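Local coordinates for dihydrodipicolinate synthase (Methanocaldococcus jannaschii DSM 2661, PDB 2YXG), which probably catalyses the condensation of pyruvate with aspartate beta-semialdehyde to 4-hydroxy-tetrahydrodipicolinate in the lysine biosynthetic pathway, at residues 123-128 / 154-159. Residues are numbered along the deposited sequence; the frame is centred on the assembly and turned at random.
Sequences ESINLP and YSNISA
Asn156 reaches from one alpha-to-beta connection of the TIM barrel into the preceding one, where its amide lies against the backbone of Ile125 and Leu127. Residues 123-128 lead from helix 111-124 into strand 129-133, and residues 154-159 lead from helix 144-153 into the adjacent parallel strand 157-162, so the contact ties together two successive beta/alpha units. The tight part is centred on Asn156. With CG set between its backbone N and carbonyl carbon (chi1 56°), the amide is directed at the 123-128 connection, and ND2 donates to Leu127 O over 3.3 Å, an imperfect bond with an N-H...O angle of 140°. ND2 also bonds to Ala122 O in the last turn of helix 111-124, so one amide nitrogen spans the helix end and the approach to the strand. Asn156 CB also lies 3.2 Å from Leu127 O. A type I turn from Tyr154 to Ile157, closed by Ile157 N to Tyr154 O, places this side chain, and backbone hydrogen bonds of Asn156 and Ser158 with Ile129 continue the join into the parallel sheet. Toward Ser158 the packing thins to a contact of 4.0 Å between Pro128 CB and Ser158 CB, with Phe2 touching both side chains.

The outer side is looser and rests on one polar pair. Tyr154 OH donates to Glu123 OE2 at 2.6 Å, meeting the carboxylate on its anti side, 35° out of its plane, while OE2 lies in the plane of the phenol ring. Replacing Tyr154 with a phenylalanine would probably leave the Glu123 carboxylate without this hydroxyl donor and freer to swing into solvent. Exposed Glu123 stretches out beyond CG, its methylene CG 3.7 Å from Tyr154 CE1.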
loop_
_atom_site.group_PDB
_atom_site.type_symbol
_atom_site.label_atom_id
_atom_site.label_comp_id
_atom_site.label_asym_id
_atom_site.label_seq_id
_atom_site.Cartn_x
_atom_site.Cartn_y
_atom_site.Cartn_z
ATOM N N GLU A 123 2.904 32.970 -8.764
ATOM C CA GLU A 123 3.416 34.348 -8.733
ATOM C C GLU A 123 4.300 34.711 -9.915
ATOM O O GLU A 123 4.451 35.893 -10.230
ATOM C CB GLU A 123 4.207 34.609 -7.447
ATOM C CG GLU A 123 3.305 34.938 -6.230
ATOM C CD GLU A 123 3.938 34.613 -4.863
ATOM O OE1 GLU A 123 5.199 34.645 -4.736
ATOM O OE2 GLU A 123 3.162 34.299 -3.915
ATOM N N SER A 124 4.896 33.712 -10.564
ATOM C CA SER A 124 5.879 33.949 -11.617
ATOM C C SER A 124 5.256 34.307 -12.982
ATOM O O SER A 124 5.931 34.857 -13.858
ATOM C CB SER A 124 6.849 32.746 -11.767
ATOM O OG SER A 124 6.262 31.635 -12.468
ATOM N N ILE A 125 3.986 33.983 -13.174
ATOM C CA ILE A 125 3.381 34.088 -14.498
ATOM C C ILE A 125 1.952 34.504 -14.359
ATOM O O ILE A 125 1.406 34.421 -13.260
ATOM C CB ILE A 125 3.433 32.740 -15.277
ATOM C CG1 ILE A 125 2.642 31.635 -14.541
ATOM C CG2 ILE A 125 4.895 32.344 -15.548
ATOM C CD1 ILE A 125 2.546 30.297 -15.328
ATOM N N ASN A 126 1.346 34.922 -15.480
ATOM C CA ASN A 126 -0.073 35.173 -15.522
ATOM C C ASN A 126 -0.926 34.081 -16.212
ATOM O O ASN A 126 -2.139 34.080 -16.072
ATOM C CB ASN A 126 -0.359 36.594 -16.058
ATOM C CG ASN A 126 0.008 37.687 -14.997
ATOM O OD1 ASN A 126 0.773 38.601 -15.289
ATOM N ND2 ASN A 126 -0.481 37.516 -13.743
ATOM N N LEU A 127 -0.292 33.138 -16.891
ATOM C CA LEU A 127 -0.990 31.964 -17.463
ATOM C C LEU A 127 -1.834 31.164 -16.460
ATOM O O LEU A 127 -1.495 31.083 -15.292
ATOM C CB LEU A 127 0.028 31.021 -18.129
ATOM C CG LEU A 127 0.832 31.635 -19.258
ATOM C CD1 LEU A 127 1.560 30.526 -20.042
ATOM C CD2 LEU A 127 -0.135 32.450 -20.166
ATOM N N PRO A 128 -2.926 30.561 -16.933
ATOM C CA PRO A 128 -3.609 29.566 -16.093
ATOM C C PRO A 128 -2.659 28.399 -15.815
ATOM O O PRO A 128 -1.798 28.074 -16.644
ATOM C CB PRO A 128 -4.770 29.088 -16.961
ATOM C CG PRO A 128 -4.956 30.135 -18.075
ATOM C CD PRO A 128 -3.579 30.750 -18.244
ATOM N N TYR A 154 -4.570 32.312 -5.435
ATOM C CA TYR A 154 -4.084 32.591 -6.767
ATOM C C TYR A 154 -5.166 32.358 -7.793
ATOM O O TYR A 154 -5.570 31.192 -8.045
ATOM C CB TYR A 154 -2.889 31.705 -7.060
ATOM C CG TYR A 154 -1.755 31.931 -6.105
ATOM C CD1 TYR A 154 -0.917 33.050 -6.234
ATOM C CD2 TYR A 154 -1.535 31.047 -5.039
ATOM C CE1 TYR A 154 0.150 33.268 -5.315
ATOM C CE2 TYR A 154 -0.487 31.257 -4.111
ATOM C CZ TYR A 154 0.360 32.348 -4.273
ATOM O OH TYR A 154 1.390 32.533 -3.388
ATOM N N SER A 155 -5.603 33.447 -8.430
ATOM C CA SER A 155 -6.634 33.321 -9.459
ATOM C C SER A 155 -6.176 32.499 -10.670
ATOM O O SER A 155 -7.020 31.998 -11.420
ATOM C CB SER A 155 -7.085 34.676 -9.946
ATOM O OG SER A 155 -5.961 35.349 -10.487
ATOM N N ASN A 156 -4.865 32.370 -10.887
ATOM C CA ASN A 156 -4.414 31.599 -12.075
ATOM C C ASN A 156 -4.235 30.092 -11.806
ATOM O O ASN A 156 -3.789 29.371 -12.669
ATOM C CB ASN A 156 -3.181 32.197 -12.765
ATOM C CG ASN A 156 -1.984 32.376 -11.829
ATOM O OD1 ASN A 156 -2.124 32.440 -10.610
ATOM N ND2 ASN A 156 -0.797 32.513 -12.411
ATOM N N ILE A 157 -4.523 29.650 -10.582
ATOM C CA ILE A 157 -4.591 28.228 -10.276
ATOM C C ILE A 157 -5.965 27.711 -10.734
ATOM O O ILE A 157 -6.995 27.871 -10.062
ATOM C CB ILE A 157 -4.354 27.927 -8.803
ATOM C CG1 ILE A 157 -2.964 28.416 -8.417
ATOM C CG2 ILE A 157 -4.505 26.372 -8.515
ATOM C CD1 ILE A 157 -1.888 27.402 -8.655
ATOM N N SER A 158 -5.944 27.054 -11.879
ATOM C CA SER A 158 -7.163 26.910 -12.647
ATOM C C SER A 158 -7.716 25.481 -12.677
ATOM O O SER A 158 -8.928 25.291 -12.523
ATOM C CB SER A 158 -6.959 27.454 -14.042
ATOM O OG SER A 158 -8.028 26.991 -14.849
ATOM N N ALA A 159 -6.839 24.482 -12.825
ATOM C CA ALA A 159 -7.283 23.108 -12.881
ATOM C C ALA A 159 -6.350 22.179 -12.119
ATOM O O ALA A 159 -5.217 22.574 -11.726
ATOM C CB ALA A 159 -7.452 22.680 -14.335
#